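PDB 1P35: early 35 kDa protein from Autographa californica nucleopolyhedrovirus, which inhibits host caspases and so blocks the insect cell's apoptotic response to infection, and also suppresses the host's antiviral RNA interference. Local coordinates for residues F209-Q214 against S286-N291; L216-S221 against F264-I269. All blocks are in the same frame, centred on the assembly; numbering follows the deposited sequence.

Interaction 1 of 2, residues F209-Q214 against S286-N291. With EDO (1,2-ethanediol), chain F.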
loop_
_atom_site.group_PDB
_atom_site.type_symbol
_atom_site.label_atom_id
_atom_site.label_comp_id
_atom_site.label_asym_id
_atom_site.label_seq_id
_atom_site.Cartn_x
_atom_site.Cartn_y
_atom_site.Cartn_z
ATOM N N PHE A 209 31.918 1.546 4.717
ATOM C CA PHE A 209 30.752 0.887 5.244
ATOM C C PHE A 209 31.107 0.207 6.610
ATOM O O PHE A 209 30.291 0.248 7.557
ATOM C CB PHE A 209 30.170 -0.128 4.219
ATOM C CG PHE A 209 29.667 0.499 2.907
ATOM C CD1 PHE A 209 29.352 1.850 2.849
ATOM C CD2 PHE A 209 29.571 -0.264 1.718
ATOM C CE1 PHE A 209 28.950 2.489 1.611
ATOM C CE2 PHE A 209 29.184 0.352 0.477
ATOM C CZ PHE A 209 28.878 1.724 0.445
ATOM N N GLU A 210 32.300 -0.383 6.717
ATOM C CA GLU A 210 32.733 -1.044 7.972
ATOM C C GLU A 210 32.755 -0.040 9.085
ATOM O O GLU A 210 32.212 -0.265 10.164
ATOM C CB GLU A 210 34.125 -1.683 7.845
ATOM C CG GLU A 210 34.125 -2.898 6.926
ATOM C CD GLU A 210 35.471 -3.594 6.871
ATOM O OE1 GLU A 210 35.959 -4.024 7.950
ATOM O OE2 GLU A 210 36.017 -3.711 5.745
ATOM N N GLU A 211 33.387 1.094 8.806
ATOM C CA GLU A 211 33.443 2.146 9.812
ATOM C C GLU A 211 32.031 2.570 10.285
ATOM O O GLU A 211 31.807 2.819 11.449
ATOM C CB GLU A 211 34.148 3.383 9.237
ATOM C CG GLU A 211 34.046 4.604 10.181
ATOM C CD GLU A 211 34.639 5.885 9.606
ATOM O OE1 GLU A 211 34.354 6.239 8.430
ATOM O OE2 GLU A 211 35.368 6.556 10.350
ATOM N N PHE A 212 31.088 2.704 9.347
ATOM C CA PHE A 212 29.752 3.161 9.733
ATOM C C PHE A 212 29.049 2.065 10.598
ATOM O O PHE A 212 28.511 2.353 11.679
ATOM C CB PHE A 212 28.927 3.512 8.445
ATOM C CG PHE A 212 27.929 4.604 8.648
ATOM C CD1 PHE A 212 26.779 4.388 9.419
ATOM C CD2 PHE A 212 28.151 5.868 8.124
ATOM C CE1 PHE A 212 25.861 5.435 9.669
ATOM C CE2 PHE A 212 27.240 6.917 8.366
ATOM C CZ PHE A 212 26.099 6.703 9.138
ATOM N N VAL A 213 29.092 0.809 10.130
ATOM C CA VAL A 213 28.439 -0.293 10.840
ATOM C C VAL A 213 29.031 -0.604 12.235
ATOM O O VAL A 213 28.272 -0.863 13.179
ATOM C CB VAL A 213 28.403 -1.558 9.966
ATOM C CG1 VAL A 213 27.829 -2.775 10.739
ATOM C CG2 VAL A 213 27.516 -1.285 8.717
ATOM N N GLN A 214 30.364 -0.541 12.363
ATOM C CA GLN A 214 31.047 -0.802 13.649
ATOM C C GLN A 214 30.603 0.216 14.710
ATOM O O GLN A 214 30.564 -0.110 15.910
ATOM C CB GLN A 214 32.584 -0.697 13.484
ATOM C CG GLN A 214 33.153 -1.768 12.644
ATOM C CD GLN A 214 34.631 -1.542 12.289
ATOM O OE1 GLN A 214 35.221 -0.485 12.548
ATOM N NE2 GLN A 214 35.206 -2.532 11.656
ATOM N N SER A 286 24.459 6.099 17.245
ATOM C CA SER A 286 25.891 6.121 16.955
ATOM C C SER A 286 26.471 7.461 17.275
ATOM O O SER A 286 25.754 8.440 17.357
ATOM C CB SER A 286 26.139 5.857 15.474
ATOM O OG SER A 286 27.471 6.021 15.130
ATOM N N ALA A 287 27.786 7.473 17.453
ATOM C CA ALA A 287 28.564 8.657 17.743
ATOM C C ALA A 287 29.043 9.246 16.402
ATOM O O ALA A 287 29.426 10.385 16.348
ATOM C CB ALA A 287 29.776 8.286 18.621
ATOM N N LEU A 288 29.076 8.430 15.348
ATOM C CA LEU A 288 29.456 8.909 14.014
ATOM C C LEU A 288 28.221 9.648 13.456
ATOM O O LEU A 288 27.143 9.066 13.368
ATOM C CB LEU A 288 29.749 7.729 13.033
ATOM C CG LEU A 288 31.159 7.186 12.779
ATOM C CD1 LEU A 288 31.105 6.015 11.793
ATOM C CD2 LEU A 288 32.049 8.301 12.198
ATOM N N ASN A 289 28.391 10.900 13.073
ATOM C CA ASN A 289 27.313 11.696 12.489
ATOM C C ASN A 289 27.832 12.160 11.153
ATOM O O ASN A 289 28.385 13.250 11.049
ATOM C CB ASN A 289 27.008 12.930 13.341
ATOM C CG ASN A 289 25.956 13.805 12.689
ATOM O OD1 ASN A 289 24.998 13.296 12.113
ATOM N ND2 ASN A 289 26.114 15.107 12.790
ATOM N N LYS A 290 27.715 11.329 10.130
ATOM C CA LYS A 290 28.244 11.705 8.831
ATOM C C LYS A 290 27.476 11.201 7.577
ATOM O O LYS A 290 26.634 10.300 7.658
ATOM C CB LYS A 290 29.731 11.271 8.759
ATOM C CG LYS A 290 29.980 9.809 9.014
ATOM C CD LYS A 290 31.459 9.384 8.782
ATOM C CE LYS A 290 31.884 9.374 7.318
ATOM N NZ LYS A 290 33.288 8.872 7.146
ATOM N N ASN A 291 27.760 11.816 6.419
ATOM C CA ASN A 291 27.142 11.357 5.171
ATOM C C ASN A 291 27.995 10.187 4.627
ATOM O O ASN A 291 29.100 9.943 5.073
ATOM C CB ASN A 291 27.120 12.513 4.132
ATOM C CG ASN A 291 26.323 13.712 4.632
ATOM O OD1 ASN A 291 25.276 13.530 5.267
ATOM N ND2 ASN A 291 26.787 14.928 4.328
HETATM C C1 EDO F . 29.038 5.135 20.374
HETATM O O1 EDO F . 28.973 4.241 21.515
HETATM C C2 EDO F . 29.472 4.348 19.167
HETATM O O2 EDO F . 29.121 5.054 17.989
#
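Glu211 and Lys290 form a salt bridge between helix 206-215 and the 286-291 segment. Lys290 NZ donates to Glu211 OE1 at 3.1 Å. The ammonium comes from the syn side of the carboxylate but lies 33° out of its plane. The acid lies crosswise to the lysine. Glu211 reaches across extended, with CG anti to the backbone N (chi1 171°). Lys290 bends at chi3 (-71°) to bring its nitrogen to the acid.

Van der Waals contacts lie beside this bridge. Leu288 points at the helix and lays its CD1 methyl on Glu211, 3.3 Å from the backbone Glu211 O and 3.6 Å from Glu211 CG. The same methyl reaches Phe212 CA. Phe212 sends its ring toward the 286-291 segment and meets Lys290 O edge-on, in the ring plane, with CE2 3.5 Å from that oxygen. Lys290 CG lies 4.0 Å from the same ring carbon, so the lysine touches Phe212 and Glu211 with different parts of one chain.

Where strand 284-286 ends, Leu288 N donates to Ser286 OG at 2.9 Å, an ST turn. A 1,2-ethanediol, probably from the crystallisation liquor, takes a hydrogen bond from Ala287 N to its O2 at 2.8 Å.

Ser215, at the end of the helix, hydrogen-bonds to Ser286 OG. Phe212 also packs on Val292 of strand 292-295, and Leu288 O bonds to Tyr193 of strand 191-199. The other side of the helix, through Val213, rests on strands 227-234 and 238-249.

Interaction 2 of 2, residues L216-S221 against F264-I269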
loop_
_atom_site.group_PDB
_atom_site.type_symbol
_atom_site.label_atom_id
_atom_site.label_comp_id
_atom_site.label_asym_id
_atom_site.label_seq_id
_atom_site.Cartn_x
_atom_site.Cartn_y
_atom_site.Cartn_z
ATOM N N LEU A 216 27.638 1.544 15.003
ATOM C CA LEU A 216 26.198 1.426 15.333
ATOM C C LEU A 216 25.880 0.682 16.599
ATOM O O LEU A 216 26.475 -0.332 16.853
ATOM C CB LEU A 216 25.417 0.721 14.219
ATOM C CG LEU A 216 25.525 1.279 12.828
ATOM C CD1 LEU A 216 24.729 0.403 11.927
ATOM C CD2 LEU A 216 25.046 2.704 12.831
ATOM N N ILE A 217 24.906 1.195 17.352
ATOM C CA ILE A 217 24.448 0.567 18.570
ATOM C C ILE A 217 23.016 0.078 18.235
ATOM O O ILE A 217 22.168 0.903 17.895
ATOM C CB ILE A 217 24.314 1.595 19.698
ATOM C CG1 ILE A 217 25.662 2.235 20.037
ATOM C CG2 ILE A 217 23.674 0.886 20.909
ATOM C CD1 ILE A 217 26.654 1.275 20.749
ATOM N N LEU A 218 22.730 -1.224 18.307
ATOM C CA LEU A 218 21.368 -1.712 18.007
ATOM C C LEU A 218 20.341 -1.688 19.155
ATOM O O LEU A 218 20.703 -1.581 20.330
ATOM C CB LEU A 218 21.404 -3.158 17.516
ATOM C CG LEU A 218 22.263 -3.553 16.339
ATOM C CD1 LEU A 218 21.876 -4.958 15.823
ATOM C CD2 LEU A 218 22.073 -2.537 15.289
ATOM N N PRO A 219 19.033 -1.814 18.819
ATOM C CA PRO A 219 17.931 -1.844 19.797
ATOM C C PRO A 219 18.061 -3.165 20.554
ATOM O O PRO A 219 18.513 -4.158 19.957
ATOM C CB PRO A 219 16.671 -1.900 18.900
ATOM C CG PRO A 219 17.129 -1.234 17.659
ATOM C CD PRO A 219 18.468 -1.908 17.463
ATOM N N SER A 220 17.676 -3.197 21.831
ATOM C CA SER A 220 17.722 -4.439 22.640
ATOM C C SER A 220 16.382 -5.177 22.610
ATOM O O SER A 220 15.326 -4.546 22.577
ATOM C CB SER A 220 18.044 -4.143 24.106
ATOM O OG SER A 220 17.764 -5.280 24.926
ATOM N N SER A 221 16.419 -6.511 22.615
ATOM C CA SER A 221 15.183 -7.307 22.592
ATOM C C SER A 221 14.858 -7.647 24.028
ATOM O O SER A 221 13.866 -8.312 24.309
ATOM C CB SER A 221 15.351 -8.623 21.829
ATOM O OG SER A 221 16.112 -9.551 22.597
ATOM N N PHE A 264 16.822 -7.422 13.824
ATOM C CA PHE A 264 17.288 -6.019 13.758
ATOM C C PHE A 264 18.578 -5.854 13.038
ATOM O O PHE A 264 19.510 -5.249 13.567
ATOM C CB PHE A 264 17.443 -5.387 15.126
ATOM C CG PHE A 264 16.308 -5.631 16.047
ATOM C CD1 PHE A 264 14.999 -5.636 15.587
ATOM C CD2 PHE A 264 16.532 -5.726 17.407
ATOM C CE1 PHE A 264 13.943 -5.719 16.472
ATOM C CE2 PHE A 264 15.486 -5.809 18.299
ATOM C CZ PHE A 264 14.182 -5.803 17.834
ATOM N N CYS A 265 18.672 -6.437 11.849
ATOM C CA CYS A 265 19.867 -6.269 11.065
ATOM C C CYS A 265 19.869 -4.880 10.417
ATOM O O CYS A 265 18.931 -4.505 9.669
ATOM C CB CYS A 265 19.967 -7.343 9.955
ATOM S SG CYS A 265 20.027 -9.054 10.594
ATOM N N ASN A 266 20.950 -4.151 10.679
ATOM C CA ASN A 266 21.156 -2.803 10.178
ATOM C C ASN A 266 22.545 -2.700 9.520
ATOM O O ASN A 266 23.550 -3.260 10.003
ATOM C CB ASN A 266 21.019 -1.817 11.334
ATOM C CG ASN A 266 19.593 -1.727 11.840
ATOM O OD1 ASN A 266 18.739 -1.048 11.217
ATOM N ND2 ASN A 266 19.300 -2.438 12.940
ATOM N N GLY A 267 22.598 -1.965 8.429
ATOM C CA GLY A 267 23.855 -1.827 7.721
ATOM C C GLY A 267 23.719 -1.539 6.244
ATOM O O GLY A 267 22.832 -0.805 5.819
ATOM N N PHE A 268 24.619 -2.149 5.481
ATOM C CA PHE A 268 24.745 -1.960 4.056
ATOM C C PHE A 268 24.762 -3.304 3.308
ATOM O O PHE A 268 25.515 -4.246 3.670
ATOM C CB PHE A 268 26.084 -1.224 3.767
ATOM C CG PHE A 268 26.183 0.124 4.385
ATOM C CD1 PHE A 268 26.309 0.267 5.762
ATOM C CD2 PHE A 268 26.050 1.274 3.594
ATOM C CE1 PHE A 268 26.284 1.561 6.370
ATOM C CE2 PHE A 268 26.025 2.555 4.170
ATOM C CZ PHE A 268 26.140 2.705 5.584
ATOM N N ILE A 269 23.930 -3.399 2.278
ATOM C CA ILE A 269 23.883 -4.585 1.439
ATOM C C ILE A 269 24.175 -4.057 0.052
ATOM O O ILE A 269 23.451 -3.173 -0.450
ATOM C CB ILE A 269 22.510 -5.275 1.472
ATOM C CG1 ILE A 269 22.368 -6.078 2.773
ATOM C CG2 ILE A 269 22.351 -6.202 0.241
ATOM C CD1 ILE A 269 20.921 -6.568 3.087
#
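Leu218 and Phe264 both turn CG anti to their own carbonyl carbon, with chi1 of -55° and -46°. Asn266 does the same (chi1 -69°). The backbones already point Leu218 at the strand and Phe264 and Asn266 at the 216-221 segment; these torsions set where the ends go. Phe264 sits at unusual backbone angles for a strand, with phi and psi both positive.

The forked end of Leu218 lies against two neighbouring polar atoms of the strand, one methyl on each. Leu218 CD1 comes to 3.3 Å from the backbone Phe264 O. Leu218 CD2 lies 3.6 Å from Asn266 ND2, and the two side chains lie alongside, pointing opposite ways. Asn266 OD1 has its hydrogen bond elsewhere, from the backbone N of His282.

Further along the loop, the chain from Pro219 to Ser221 passes the CD2 and CE2 atoms of Phe264. Pro219 CB is 4.1 Å from Phe264 CD2, and Pro219 O approaches the same carbon obliquely at 3.6 Å. The backbone then runs past the ring edge, near its plane, where Ser220 C is 4.4 Å from Phe264 CE2. Ser220 and Ser221 are poorly ordered, but both hydroxyls bond to the carboxylate of Glu226.

At the other end Leu216 makes a looser contact, with CD1 4.3 Å from Asn266 O. Leu216 and Leu218 also pack on Val284 of strand 284-286.

No hydrogen bond joins the two segments, which meet by packing alone. The loop also bonds through Ile217 to Thr285 and through Leu216 O to Lys243. Strand 259-271 pairs with strands 238-249 and 276-282. It turns a corner at Gly267, whose backbone angles suit a residue without a side chain. The arrangement is that of a connection leaving a helix and packing against antiparallel beta strands.

Coming from the N terminus, the chain makes many strands and several helices before helix 206-215, where interaction 1 opens. It then runs straight on into the loop 216-221. Strands 227-234 and 238-249 follow, and strand 259-271 returns to the loop to close interaction 2. Strands 276-282 and 284-286 come next, and the 286-291 segment then meets the helix to close interaction 1. Interaction 2 is thus enclosed by interaction 1, and the two do not cross. Their centres are about 12 Å apart. They touch directly: the Phe268 ring stacks on Phe209 and also meets Val213. Together they tie the helix and its exit loop to strand 259-271 and to the connection leading into strand 292-295.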